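Local coordinates for trehalose-6-phosphate phosphatase (Neosartorya fumigata, PDB 5DXL), which belongs to the trehalose-phosphatase family of the HAD clan, whose members are built on a Rossmann-like alpha/beta core, at residues A[10-15]-A[267-272]; A[18-23]-A[205-210]; A[24-29]-A[216-221]; A[63-68]-A[84-89]. One frame throughout, in Å; residues are numbered along the deposited sequence.

Contact 1: residues A[10-15]-A[267-272]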
loop_
_atom_site.group_PDB
_atom_site.type_symbol
_atom_site.label_atom_id
_atom_site.label_comp_id
_atom_site.label_asym_id
_atom_site.label_seq_id
_atom_site.Cartn_x
_atom_site.Cartn_y
_atom_site.Cartn_z
ATOM N N LYS A 10 -7.869 7.348 22.707
ATOM C CA LYS A 10 -6.528 7.868 22.457
ATOM C C LYS A 10 -6.407 8.426 21.043
ATOM O O LYS A 10 -5.772 9.456 20.821
ATOM C CB LYS A 10 -5.465 6.790 22.659
ATOM C CG LYS A 10 -5.141 6.503 24.112
ATOM C CD LYS A 10 -3.961 5.549 24.208
ATOM C CE LYS A 10 -3.582 5.275 25.660
ATOM N NZ LYS A 10 -2.567 4.183 25.753
ATOM N N LEU A 11 -7.001 7.719 20.088
ATOM C CA LEU A 11 -6.971 8.146 18.695
ATOM C C LEU A 11 -7.632 9.506 18.526
ATOM O O LEU A 11 -7.070 10.407 17.894
ATOM C CB LEU A 11 -7.676 7.114 17.811
ATOM C CG LEU A 11 -7.586 7.361 16.302
ATOM C CD1 LEU A 11 -6.212 6.961 15.777
ATOM C CD2 LEU A 11 -8.694 6.630 15.567
ATOM N N LEU A 12 -8.834 9.634 19.076
ATOM C CA LEU A 12 -9.608 10.859 18.933
ATOM C C LEU A 12 -8.883 12.029 19.600
ATOM O O LEU A 12 -8.838 13.137 19.060
ATOM C CB LEU A 12 -11.001 10.676 19.531
ATOM C CG LEU A 12 -11.904 11.903 19.458
ATOM C CD1 LEU A 12 -12.128 12.286 18.001
ATOM C CD2 LEU A 12 -13.220 11.643 20.181
ATOM N N LYS A 13 -8.297 11.777 20.765
ATOM C CA LYS A 13 -7.575 12.822 21.482
ATOM C C LYS A 13 -6.398 13.364 20.662
ATOM O O LYS A 13 -6.212 14.580 20.557
ATOM C CB LYS A 13 -7.083 12.301 22.834
ATOM C CG LYS A 13 -6.444 13.369 23.710
ATOM C CD LYS A 13 -5.881 12.773 24.999
ATOM C CE LYS A 13 -5.255 13.857 25.862
ATOM N NZ LYS A 13 -4.501 13.296 27.012
ATOM N N GLN A 14 -5.613 12.479 20.059
ATOM C CA GLN A 14 -4.478 12.952 19.279
ATOM C C GLN A 14 -4.941 13.597 17.966
ATOM O O GLN A 14 -4.323 14.541 17.490
ATOM C CB GLN A 14 -3.488 11.815 19.010
ATOM C CG GLN A 14 -2.171 12.269 18.403
ATOM C CD GLN A 14 -1.454 13.333 19.246
ATOM O OE1 GLN A 14 -1.639 13.411 20.465
ATOM N NE2 GLN A 14 -0.633 14.148 18.593
ATOM N N TYR A 15 -6.032 13.093 17.395
ATOM C CA TYR A 15 -6.622 13.690 16.188
ATOM C C TYR A 15 -6.981 15.152 16.428
ATOM O O TYR A 15 -6.640 16.027 15.629
ATOM C CB TYR A 15 -7.870 12.912 15.759
ATOM C CG TYR A 15 -8.542 13.411 14.487
ATOM C CD1 TYR A 15 -7.994 13.157 13.237
ATOM C CD2 TYR A 15 -9.741 14.101 14.542
ATOM C CE1 TYR A 15 -8.620 13.592 12.072
ATOM C CE2 TYR A 15 -10.370 14.543 13.383
ATOM C CZ TYR A 15 -9.801 14.280 12.153
ATOM O OH TYR A 15 -10.430 14.727 11.006
ATOM N N SER A 267 -15.642 7.474 10.897
ATOM C CA SER A 267 -16.854 8.258 11.194
ATOM C C SER A 267 -16.746 8.986 12.529
ATOM O O SER A 267 -17.142 10.152 12.634
ATOM C CB SER A 267 -18.088 7.357 11.190
ATOM O OG SER A 267 -18.303 6.829 9.897
HETATM N N MSE A 268 -16.200 8.312 13.539
HETATM C CA MSE A 268 -15.991 8.942 14.841
HETATM C C MSE A 268 -15.108 10.173 14.684
HETATM O O MSE A 268 -15.397 11.225 15.260
HETATM C CB MSE A 268 -15.358 7.967 15.844
HETATM C CG MSE A 268 -14.864 8.649 17.148
HETATM SE SE MSE A 268 -13.890 7.350 18.221
HETATM C CE MSE A 268 -12.278 7.350 17.099
ATOM N N LEU A 269 -14.034 10.056 13.901
ATOM C CA LEU A 269 -13.155 11.204 13.701
ATOM C C LEU A 269 -13.897 12.326 12.973
ATOM O O LEU A 269 -13.791 13.507 13.349
ATOM C CB LEU A 269 -11.897 10.805 12.920
ATOM C CG LEU A 269 -11.006 9.764 13.598
ATOM C CD1 LEU A 269 -9.805 9.494 12.701
ATOM C CD2 LEU A 269 -10.550 10.227 14.982
ATOM N N ASN A 270 -14.668 11.958 11.954
ATOM C CA ASN A 270 -15.456 12.932 11.198
ATOM C C ASN A 270 -16.448 13.671 12.079
ATOM O O ASN A 270 -16.686 14.863 11.885
ATOM C CB ASN A 270 -16.223 12.259 10.061
ATOM C CG ASN A 270 -15.327 11.849 8.893
ATOM O OD1 ASN A 270 -14.228 12.363 8.725
ATOM N ND2 ASN A 270 -15.821 10.932 8.068
ATOM N N ASN A 271 -17.032 12.963 13.038
ATOM C CA ASN A 271 -18.061 13.555 13.894
ATOM C C ASN A 271 -17.507 14.520 14.927
ATOM O O ASN A 271 -18.277 15.129 15.681
ATOM C CB ASN A 271 -18.858 12.454 14.587
ATOM C CG ASN A 271 -19.749 11.698 13.625
ATOM O OD1 ASN A 271 -20.077 12.198 12.549
ATOM N ND2 ASN A 271 -20.147 10.487 14.008
ATOM N N SER A 272 -16.185 14.666 14.965
ATOM C CA SER A 272 -15.564 15.650 15.844
ATOM C C SER A 272 -15.404 16.990 15.128
ATOM O O SER A 272 -14.820 17.926 15.680
ATOM C CB SER A 272 -14.204 15.158 16.352
ATOM O OG SER A 272 -13.230 15.185 15.325
#

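Contact 2: residues A[18-23]-A[205-210]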
loop_
_atom_site.group_PDB
_atom_site.type_symbol
_atom_site.label_atom_id
_atom_site.label_comp_id
_atom_site.label_asym_id
_atom_site.label_seq_id
_atom_site.Cartn_x
_atom_site.Cartn_y
_atom_site.Cartn_z
ATOM N N ALA A 18 -3.798 17.386 16.876
ATOM C CA ALA A 18 -2.920 17.519 15.726
ATOM C C ALA A 18 -3.356 18.602 14.754
ATOM O O ALA A 18 -4.524 18.682 14.380
ATOM C CB ALA A 18 -2.823 16.180 14.992
ATOM N N ARG A 19 -2.402 19.416 14.316
ATOM C CA ARG A 19 -2.697 20.459 13.345
ATOM C C ARG A 19 -2.630 19.910 11.928
ATOM O O ARG A 19 -3.318 20.399 11.032
ATOM C CB ARG A 19 -1.733 21.637 13.510
ATOM C CG ARG A 19 -1.890 22.359 14.844
ATOM C CD ARG A 19 -0.887 23.492 15.000
ATOM N NE ARG A 19 0.479 23.043 14.740
ATOM C CZ ARG A 19 1.235 22.392 15.620
ATOM N NH1 ARG A 19 0.759 22.103 16.825
ATOM N NH2 ARG A 19 2.466 22.022 15.291
ATOM N N LYS A 20 -1.797 18.889 11.738
ATOM C CA LYS A 20 -1.673 18.201 10.457
ATOM C C LYS A 20 -1.857 16.703 10.669
ATOM O O LYS A 20 -1.247 16.112 11.568
ATOM C CB LYS A 20 -0.310 18.439 9.804
ATOM C CG LYS A 20 -0.020 19.867 9.363
ATOM C CD LYS A 20 1.276 19.869 8.562
ATOM C CE LYS A 20 1.978 21.214 8.604
ATOM N NZ LYS A 20 3.396 21.060 8.177
ATOM N N ARG A 21 -2.676 16.091 9.823
ATOM C CA ARG A 21 -2.973 14.659 9.949
ATOM C C ARG A 21 -2.665 13.939 8.650
ATOM O O ARG A 21 -2.905 14.477 7.567
ATOM C CB ARG A 21 -4.444 14.428 10.313
ATOM C CG ARG A 21 -4.948 15.043 11.628
ATOM C CD ARG A 21 -5.356 16.490 11.441
ATOM N NE ARG A 21 -6.224 16.930 12.529
ATOM C CZ ARG A 21 -7.532 17.124 12.429
ATOM N NH1 ARG A 21 -8.166 16.927 11.277
ATOM N NH2 ARG A 21 -8.205 17.534 13.496
ATOM N N LEU A 22 -2.155 12.714 8.762
ATOM C CA LEU A 22 -1.880 11.886 7.590
ATOM C C LEU A 22 -2.611 10.562 7.717
ATOM O O LEU A 22 -2.506 9.898 8.749
ATOM C CB LEU A 22 -0.381 11.643 7.438
ATOM C CG LEU A 22 0.053 10.631 6.378
ATOM C CD1 LEU A 22 -0.305 11.096 4.966
ATOM C CD2 LEU A 22 1.551 10.378 6.490
ATOM N N PHE A 23 -3.369 10.208 6.681
ATOM C CA PHE A 23 -4.094 8.930 6.633
ATOM C C PHE A 23 -3.616 8.102 5.452
ATOM O O PHE A 23 -3.531 8.612 4.332
ATOM C CB PHE A 23 -5.603 9.165 6.501
ATOM C CG PHE A 23 -6.232 9.823 7.699
ATOM C CD1 PHE A 23 -6.829 9.062 8.686
ATOM C CD2 PHE A 23 -6.253 11.208 7.820
ATOM C CE1 PHE A 23 -7.421 9.666 9.787
ATOM C CE2 PHE A 23 -6.837 11.815 8.925
ATOM C CZ PHE A 23 -7.433 11.051 9.898
ATOM N N PRO A 205 10.962 18.553 12.285
ATOM C CA PRO A 205 10.056 17.989 13.296
ATOM C C PRO A 205 8.751 18.760 13.487
ATOM O O PRO A 205 7.691 18.145 13.603
ATOM C CB PRO A 205 10.890 18.052 14.575
ATOM C CG PRO A 205 12.282 17.904 14.107
ATOM C CD PRO A 205 12.357 18.580 12.763
ATOM N N ALA A 206 8.827 20.085 13.528
ATOM C CA ALA A 206 7.649 20.902 13.800
ATOM C C ALA A 206 6.699 20.935 12.608
ATOM O O ALA A 206 5.544 21.342 12.737
ATOM C CB ALA A 206 8.064 22.312 14.184
ATOM N N GLN A 207 7.195 20.503 11.451
ATOM C CA GLN A 207 6.407 20.465 10.222
ATOM C C GLN A 207 5.793 19.089 9.958
ATOM O O GLN A 207 4.947 18.935 9.079
ATOM C CB GLN A 207 7.273 20.875 9.031
ATOM C CG GLN A 207 7.481 22.374 8.909
ATOM C CD GLN A 207 6.216 23.097 8.482
ATOM O OE1 GLN A 207 5.415 23.519 9.317
ATOM N NE2 GLN A 207 6.030 23.240 7.171
ATOM N N ALA A 208 6.236 18.090 10.716
ATOM C CA ALA A 208 5.741 16.727 10.563
ATOM C C ALA A 208 4.282 16.628 10.996
ATOM O O ALA A 208 3.819 17.426 11.807
ATOM C CB ALA A 208 6.603 15.762 11.369
ATOM N N PRO A 209 3.539 15.648 10.451
ATOM C CA PRO A 209 2.175 15.505 10.960
ATOM C C PRO A 209 2.205 15.020 12.397
ATOM O O PRO A 209 3.058 14.203 12.733
ATOM C CB PRO A 209 1.552 14.459 10.024
ATOM C CG PRO A 209 2.699 13.690 9.497
ATOM C CD PRO A 209 3.851 14.665 9.401
ATOM N N GLU A 210 1.308 15.527 13.230
ATOM C CA GLU A 210 1.220 15.103 14.623
ATOM C C GLU A 210 0.246 13.945 14.779
ATOM O O GLU A 210 -0.030 13.501 15.887
ATOM C CB GLU A 210 0.776 16.261 15.519
ATOM C CG GLU A 210 1.772 17.401 15.644
ATOM C CD GLU A 210 1.111 18.652 16.192
ATOM O OE1 GLU A 210 0.522 19.409 15.392
ATOM O OE2 GLU A 210 1.156 18.861 17.424
HETATM O O HOH W 1 0.460 18.620 13.062
#

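Contact 3: residues A[24-29]-A[216-221]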
loop_
_atom_site.group_PDB
_atom_site.type_symbol
_atom_site.label_atom_id
_atom_site.label_comp_id
_atom_site.label_asym_id
_atom_site.label_seq_id
_atom_site.Cartn_x
_atom_site.Cartn_y
_atom_site.Cartn_z
HETATM N N MSE A 24 -3.277 6.838 5.683
HETATM C CA MSE A 24 -2.915 5.947 4.593
HETATM C C MSE A 24 -3.728 4.664 4.736
HETATM O O MSE A 24 -3.560 3.926 5.711
HETATM C CB MSE A 24 -1.400 5.674 4.604
HETATM C CG MSE A 24 -0.585 6.950 4.405
HETATM SE SE MSE A 24 1.373 6.728 4.434
HETATM C CE MSE A 24 1.616 6.172 6.269
ATOM N N PHE A 25 -4.613 4.421 3.773
ATOM C CA PHE A 25 -5.518 3.271 3.809
ATOM C C PHE A 25 -5.309 2.337 2.636
ATOM O O PHE A 25 -5.350 2.789 1.495
ATOM C CB PHE A 25 -6.986 3.722 3.726
ATOM C CG PHE A 25 -7.392 4.746 4.748
ATOM C CD1 PHE A 25 -6.959 4.675 6.062
ATOM C CD2 PHE A 25 -8.229 5.772 4.383
ATOM C CE1 PHE A 25 -7.374 5.633 6.996
ATOM C CE2 PHE A 25 -8.662 6.721 5.311
ATOM C CZ PHE A 25 -8.244 6.647 6.610
ATOM N N ASP A 26 -5.140 1.042 2.897
ATOM C CA ASP A 26 -5.402 0.059 1.855
ATOM C C ASP A 26 -6.908 0.128 1.586
ATOM O O ASP A 26 -7.666 0.634 2.417
ATOM C CB ASP A 26 -4.941 -1.340 2.302
ATOM C CG ASP A 26 -4.847 -2.352 1.154
ATOM O OD1 ASP A 26 -5.164 -2.033 -0.000
ATOM O OD2 ASP A 26 -4.432 -3.495 1.429
ATOM N N TYR A 27 -7.346 -0.346 0.420
ATOM C CA TYR A 27 -8.770 -0.300 0.107
ATOM C C TYR A 27 -9.432 -1.671 0.348
ATOM O O TYR A 27 -10.142 -1.858 1.336
ATOM C CB TYR A 27 -9.006 0.178 -1.341
ATOM C CG TYR A 27 -10.466 0.142 -1.686
ATOM C CD1 TYR A 27 -11.357 0.992 -1.042
ATOM C CD2 TYR A 27 -10.962 -0.769 -2.605
ATOM C CE1 TYR A 27 -12.712 0.948 -1.312
ATOM C CE2 TYR A 27 -12.323 -0.825 -2.886
ATOM C CZ TYR A 27 -13.186 0.033 -2.231
ATOM O OH TYR A 27 -14.532 -0.009 -2.500
ATOM N N ASP A 28 -9.200 -2.624 -0.547
ATOM C CA ASP A 28 -9.810 -3.944 -0.388
ATOM C C ASP A 28 -9.389 -4.610 0.910
ATOM O O ASP A 28 -8.223 -4.566 1.283
ATOM C CB ASP A 28 -9.442 -4.844 -1.570
ATOM C CG ASP A 28 -10.114 -4.407 -2.847
ATOM O OD1 ASP A 28 -11.341 -4.620 -2.967
ATOM O OD2 ASP A 28 -9.436 -3.830 -3.717
ATOM N N GLY A 29 -10.345 -5.219 1.605
ATOM C CA GLY A 29 -10.064 -5.850 2.885
ATOM C C GLY A 29 -9.897 -4.912 4.071
ATOM O O GLY A 29 -9.796 -5.365 5.215
ATOM N N GLY A 216 -4.415 -1.350 7.171
ATOM C CA GLY A 216 -4.277 -2.357 6.131
ATOM C C GLY A 216 -4.486 -3.746 6.699
ATOM O O GLY A 216 -4.246 -3.980 7.885
ATOM N N ASP A 217 -4.917 -4.673 5.846
ATOM C CA ASP A 217 -5.260 -6.018 6.304
ATOM C C ASP A 217 -4.280 -7.101 5.893
ATOM O O ASP A 217 -4.309 -8.193 6.451
ATOM C CB ASP A 217 -6.634 -6.416 5.773
ATOM C CG ASP A 217 -6.646 -6.556 4.264
ATOM O OD1 ASP A 217 -6.199 -5.611 3.590
ATOM O OD2 ASP A 217 -7.111 -7.599 3.755
ATOM N N ASP A 218 -3.438 -6.828 4.907
ATOM C CA ASP A 218 -2.704 -7.938 4.294
ATOM C C ASP A 218 -1.191 -7.893 4.487
ATOM O O ASP A 218 -0.657 -7.032 5.182
ATOM C CB ASP A 218 -3.069 -8.040 2.797
ATOM C CG ASP A 218 -2.519 -6.896 1.928
ATOM O OD1 ASP A 218 -1.550 -6.198 2.290
ATOM O OD2 ASP A 218 -3.069 -6.715 0.824
ATOM N N PHE A 219 -0.517 -8.860 3.870
ATOM C CA PHE A 219 0.921 -9.037 4.022
ATOM C C PHE A 219 1.691 -7.839 3.472
ATOM O O PHE A 219 2.684 -7.421 4.061
ATOM C CB PHE A 219 1.352 -10.337 3.322
ATOM C CG PHE A 219 2.812 -10.663 3.465
ATOM C CD1 PHE A 219 3.283 -11.325 4.587
ATOM C CD2 PHE A 219 3.712 -10.334 2.461
ATOM C CE1 PHE A 219 4.630 -11.640 4.716
ATOM C CE2 PHE A 219 5.061 -10.644 2.585
ATOM C CZ PHE A 219 5.516 -11.297 3.715
ATOM N N THR A 220 1.220 -7.277 2.363
ATOM C CA THR A 220 1.871 -6.121 1.757
ATOM C C THR A 220 1.711 -4.872 2.626
ATOM O O THR A 220 2.588 -4.005 2.661
ATOM C CB THR A 220 1.322 -5.827 0.329
ATOM O OG1 THR A 220 0.182 -4.957 0.389
ATOM C CG2 THR A 220 0.942 -7.120 -0.371
ATOM N N ASP A 221 0.589 -4.780 3.330
ATOM C CA ASP A 221 0.340 -3.645 4.197
ATOM C C ASP A 221 1.278 -3.620 5.397
ATOM O O ASP A 221 1.536 -2.556 5.958
ATOM C CB ASP A 221 -1.114 -3.661 4.662
ATOM C CG ASP A 221 -2.070 -3.373 3.537
ATOM O OD1 ASP A 221 -1.695 -2.610 2.625
ATOM O OD2 ASP A 221 -3.198 -3.901 3.579
#

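Contact 4: residues A[63-68]-A[84-89]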
loop_
_atom_site.group_PDB
_atom_site.type_symbol
_atom_site.label_atom_id
_atom_site.label_comp_id
_atom_site.label_asym_id
_atom_site.label_seq_id
_atom_site.Cartn_x
_atom_site.Cartn_y
_atom_site.Cartn_z
ATOM N N TRP A 63 -4.843 9.336 1.893
ATOM C CA TRP A 63 -4.309 8.511 0.813
ATOM C C TRP A 63 -4.956 7.140 0.758
ATOM O O TRP A 63 -5.113 6.477 1.792
ATOM C CB TRP A 63 -2.794 8.337 0.970
ATOM C CG TRP A 63 -2.048 9.556 0.532
ATOM C CD1 TRP A 63 -1.764 10.656 1.281
ATOM C CD2 TRP A 63 -1.532 9.808 -0.776
ATOM N NE1 TRP A 63 -1.080 11.584 0.516
ATOM C CE2 TRP A 63 -0.928 11.080 -0.751
ATOM C CE3 TRP A 63 -1.511 9.072 -1.965
ATOM C CZ2 TRP A 63 -0.306 11.630 -1.871
ATOM C CZ3 TRP A 63 -0.897 9.624 -3.079
ATOM C CH2 TRP A 63 -0.305 10.891 -3.019
ATOM N N ILE A 64 -5.322 6.724 -0.454
ATOM C CA ILE A 64 -5.739 5.350 -0.723
ATOM C C ILE A 64 -4.571 4.666 -1.448
ATOM O O ILE A 64 -4.133 5.148 -2.495
ATOM C CB ILE A 64 -7.012 5.289 -1.600
ATOM C CG1 ILE A 64 -8.134 6.178 -1.053
ATOM C CG2 ILE A 64 -7.509 3.839 -1.762
ATOM C CD1 ILE A 64 -8.500 5.893 0.392
ATOM N N ILE A 65 -4.057 3.568 -0.886
ATOM C CA ILE A 65 -2.874 2.895 -1.424
ATOM C C ILE A 65 -3.272 1.468 -1.753
ATOM O O ILE A 65 -3.401 0.635 -0.870
ATOM C CB ILE A 65 -1.708 2.954 -0.424
ATOM C CG1 ILE A 65 -1.427 4.410 -0.045
ATOM C CG2 ILE A 65 -0.444 2.322 -1.016
ATOM C CD1 ILE A 65 -0.454 4.562 1.110
ATOM N N SER A 66 -3.480 1.201 -3.040
ATOM C CA SER A 66 -4.258 0.043 -3.474
ATOM C C SER A 66 -3.653 -0.708 -4.657
ATOM O O SER A 66 -2.949 -0.130 -5.479
ATOM C CB SER A 66 -5.674 0.517 -3.830
ATOM O OG SER A 66 -6.444 -0.504 -4.434
ATOM N N GLY A 67 -3.931 -2.014 -4.733
ATOM C CA GLY A 67 -3.531 -2.790 -5.890
ATOM C C GLY A 67 -4.446 -2.584 -7.087
ATOM O O GLY A 67 -4.140 -3.030 -8.196
ATOM N N ARG A 68 -5.561 -1.896 -6.871
ATOM C CA ARG A 68 -6.546 -1.706 -7.930
ATOM C C ARG A 68 -6.012 -0.879 -9.086
ATOM O O ARG A 68 -5.122 -0.042 -8.910
ATOM C CB ARG A 68 -7.798 -1.014 -7.380
ATOM C CG ARG A 68 -8.602 -1.836 -6.413
ATOM C CD ARG A 68 -9.535 -2.788 -7.127
ATOM N NE ARG A 68 -10.547 -3.273 -6.207
ATOM C CZ ARG A 68 -11.710 -3.791 -6.576
ATOM N NH1 ARG A 68 -12.011 -3.906 -7.863
ATOM N NH2 ARG A 68 -12.572 -4.189 -5.649
ATOM N N GLY A 84 -5.525 11.606 -2.177
ATOM C CA GLY A 84 -4.347 11.095 -2.851
ATOM C C GLY A 84 -4.610 9.648 -3.240
ATOM O O GLY A 84 -5.158 8.888 -2.447
ATOM N N LEU A 85 -4.248 9.272 -4.464
ATOM C CA LEU A 85 -4.516 7.913 -4.951
ATOM C C LEU A 85 -3.231 7.246 -5.423
ATOM O O LEU A 85 -2.501 7.806 -6.228
ATOM C CB LEU A 85 -5.547 7.931 -6.085
ATOM C CG LEU A 85 -6.892 8.574 -5.706
ATOM C CD1 LEU A 85 -7.744 8.736 -6.964
ATOM C CD2 LEU A 85 -7.634 7.746 -4.641
ATOM N N SER A 86 -2.971 6.047 -4.914
ATOM C CA SER A 86 -1.853 5.219 -5.370
ATOM C C SER A 86 -2.444 3.928 -5.913
ATOM O O SER A 86 -3.090 3.186 -5.175
ATOM C CB SER A 86 -0.870 4.947 -4.232
ATOM O OG SER A 86 0.106 3.976 -4.614
ATOM N N ALA A 87 -2.279 3.699 -7.212
ATOM C CA ALA A 87 -2.929 2.574 -7.884
ATOM C C ALA A 87 -1.914 1.616 -8.480
ATOM O O ALA A 87 -0.757 1.989 -8.696
ATOM C CB ALA A 87 -3.873 3.082 -8.979
ATOM N N GLU A 88 -2.366 0.387 -8.728
ATOM C CA GLU A 88 -1.588 -0.620 -9.453
ATOM C C GLU A 88 -0.235 -0.848 -8.792
ATOM O O GLU A 88 0.806 -0.843 -9.438
ATOM C CB GLU A 88 -1.440 -0.212 -10.928
ATOM C CG GLU A 88 -2.786 -0.143 -11.615
ATOM C CD GLU A 88 -2.717 0.088 -13.118
ATOM O OE1 GLU A 88 -1.799 -0.453 -13.776
ATOM O OE2 GLU A 88 -3.593 0.818 -13.638
ATOM N N HIS A 89 -0.273 -1.040 -7.478
ATOM C CA HIS A 89 0.918 -1.374 -6.706
ATOM C C HIS A 89 2.034 -0.346 -6.897
ATOM O O HIS A 89 3.166 -0.694 -7.245
ATOM C CB HIS A 89 1.399 -2.786 -7.076
ATOM C CG HIS A 89 0.350 -3.839 -6.886
ATOM N ND1 HIS A 89 -0.485 -4.256 -7.902
ATOM C CD2 HIS A 89 -0.022 -4.533 -5.786
ATOM C CE1 HIS A 89 -1.311 -5.177 -7.439
ATOM N NE2 HIS A 89 -1.051 -5.364 -6.158
HETATM O O HOH W 2 -0.572 1.343 -4.965
#

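Contact 1: residues A[10-15]-A[267-272]
L269 is the main bump here, filling a hollow on helix 8-17 walled by L11, L12 and Y15. Its CD2 branch enters this hollow, 3.8 Å from Y15 CG. L12 CD1 lies 4.0 Å from this same L269 CD2, and L11 CD2 lies 4.1 Å from it. L269 CB meanwhile sits over the Y15 ring, 4.1 Å from the centroid and 12° off the normal, a CH-pi contact. With CG anti to its own N (chi1 -178°), Y15 carries the ring out between L269, at one face, and S272, at the edge, where OG is 3.5 Å from CE2 of Y15. Two smaller bumps lie beside L269. Selenomethionine M268 bends at chi3 (75°) and brings CE within 4.0 Å of L11 CD2, while S272 CB meets L12 CD1 at 3.9 Å. The helices pack against strand 21-25, where F23 touches both Y15 and L269. S272 OG turns back on its own segment to L269 O (2.7 Å, in the carbonyl plane), an acceptor shared with S272 N. No hydrogen bond crosses between the helices, which implies that apolar fit joins them while S272 OG is satisfied within its own segment and Y15 OH by N60.

Contact 2: residues A[18-23]-A[205-210]
E210 lays its carboxylate against R19, and its OE1 gathers most of the polar contact. R19 N donates to E210 OE1 almost straight (3.1 Å, 171°), arriving from above the carboxylate plane. The R19 guanidinium, brought round by a bend at chi3 (-52°), presents a face to the same oxygen, with NH1 3.1 Å from OE1 of E210. This salt bridge rests on charge alone, since no N-H points at OE1 and the two planes stand 46° apart. A water accepts from K20 N and E210 N and donates to E210 OE1, bridging the two segments. Lower on the glutamate, CB packs on A18 CB at 3.6 Å. K20 reaches the other way, extended beyond CG, to donate a hydrogen bond from NZ to Q207 O at 2.8 Å. Its carbonyl takes a weak bond from E210 N (3.1 Å to K20 O) and lies beside P209, whose CB is 3.6 Å from that same K20 O. P209 CG also touches L22 CB, 4.2 Å away, where strand 21-25 begins. The contact thus binds the lead-in of this central strand to that of its neighbour 211-216. With two donors, R19 N and the water, and the R19 face around OE1, E210 is probably ionised.

Contact 3: residues A[24-29]-A[216-221]
D26 CG stands anti to the backbone N (chi1 -165°) and D221 CG anti to the carbonyl carbon (chi1 -69°), and these torsions throw the two carboxylates together. They meet nearly at right angles, planes 79° apart, with D26 OD2 only 2.5 Å from D221 OD2. D217 OD1 and D218 OD2 each come within 3.5 Å of D26 OD2, so four acidic groups crowd one spot. K190, at the start of helix 190-199, forms salt bridges with OD1 of D26 and OD1 of D221. The sequence D26-Y27-D28-G29-T30 is the DxDGT signature of the HAD clan at the end of the first core strand, and 216-221 is the acidic loop that follows strand 211-216. In HAD relatives acids from these two loops serve a magnesium site, and the cluster here is consistent with such a role. Backbone N-H groups hold the carboxylates in place. D218 N reaches D221 OD2 on the anti side (3.2 Å), and D221 N returns to D218 OD1 (2.8 Å) in an Asx motif. T220 OG1 joins on the syn side of the same D218 OD1, so two donors grip that oxygen. Y27 N meets D26 OD1 from above the carboxylate plane, at 2.8 Å. Farther along, D217 leans over G29, which has no side chain in the way: D217 CB is 3.4 Å from G29 O, while D217 OD1 lies 3.2 Å from D28 O without a bond between them.

Contact 4: residues A[63-68]-A[84-89]
W63 lays its indole over G84, whose CA sits 3.6 Å from the centroid of the six-membered ring and 13° off its normal, a CH-pi contact over the face of that ring. CG beside the backbone N (chi1 -77°) folds the ring across the neighbouring strand, where G84 has no side chain to block it. The strands run parallel, 6° between the axes of 63-65 and 84-87, and I64 bonds in both directions: its N to G84 O (2.9 Å), its O from S86 N (2.8 Å). S66 N extends the ladder to S86 O at 2.9 Å. On the sheet face away from W63, I64 and L85 lie side by side, with I64 CG1 3.9 Å from L85 CD2. The strands are the two arms of a beta-alpha-beta unit crossing over through helix 70-77. Past the strands the loops stay joined. E88 N donates to R68 O at 2.8 Å, and the H89 ring covers G67, whose CA lies 3.7 Å from the ring centroid. S66 OG accepts from R68 N in an ST turn, while S66 O takes a weak bond from H89 N and a firmer one from a water that also bonds S86 OG. R68 then turns away to a salt bridge with D28, and E88 to Q70 and R136. The chemistry implies two regimes: regular backbone bonds within the sheet, then a more varied polar network where the chain leaves it, with the bonds at R68 N and R68 O holding the backbone next to G67.

How the contacts relate
Strand 21-25 links the set: contact 1 packs helices against its F23, contact 2 secures its start, and contact 3 lies at its end. Contacts 1 and 2, centres about 15 Å apart, touch directly; Q14 NE2 probably bonds E210 O at 2.8 Å. Contact 4 belongs to the next strand of the same sheet, with W63 N 2.9 Å from F23 O. Contacts 3 and 4 are the closest pair, centres about 10 Å apart, and the salt bridge of D28 OD2 to R68 NE (2.8 Å) joins their loops beside the acidic cluster, probably the active-site region. The centres of contacts 1 and 2 lie about 21 and 22 Å from that of contact 3.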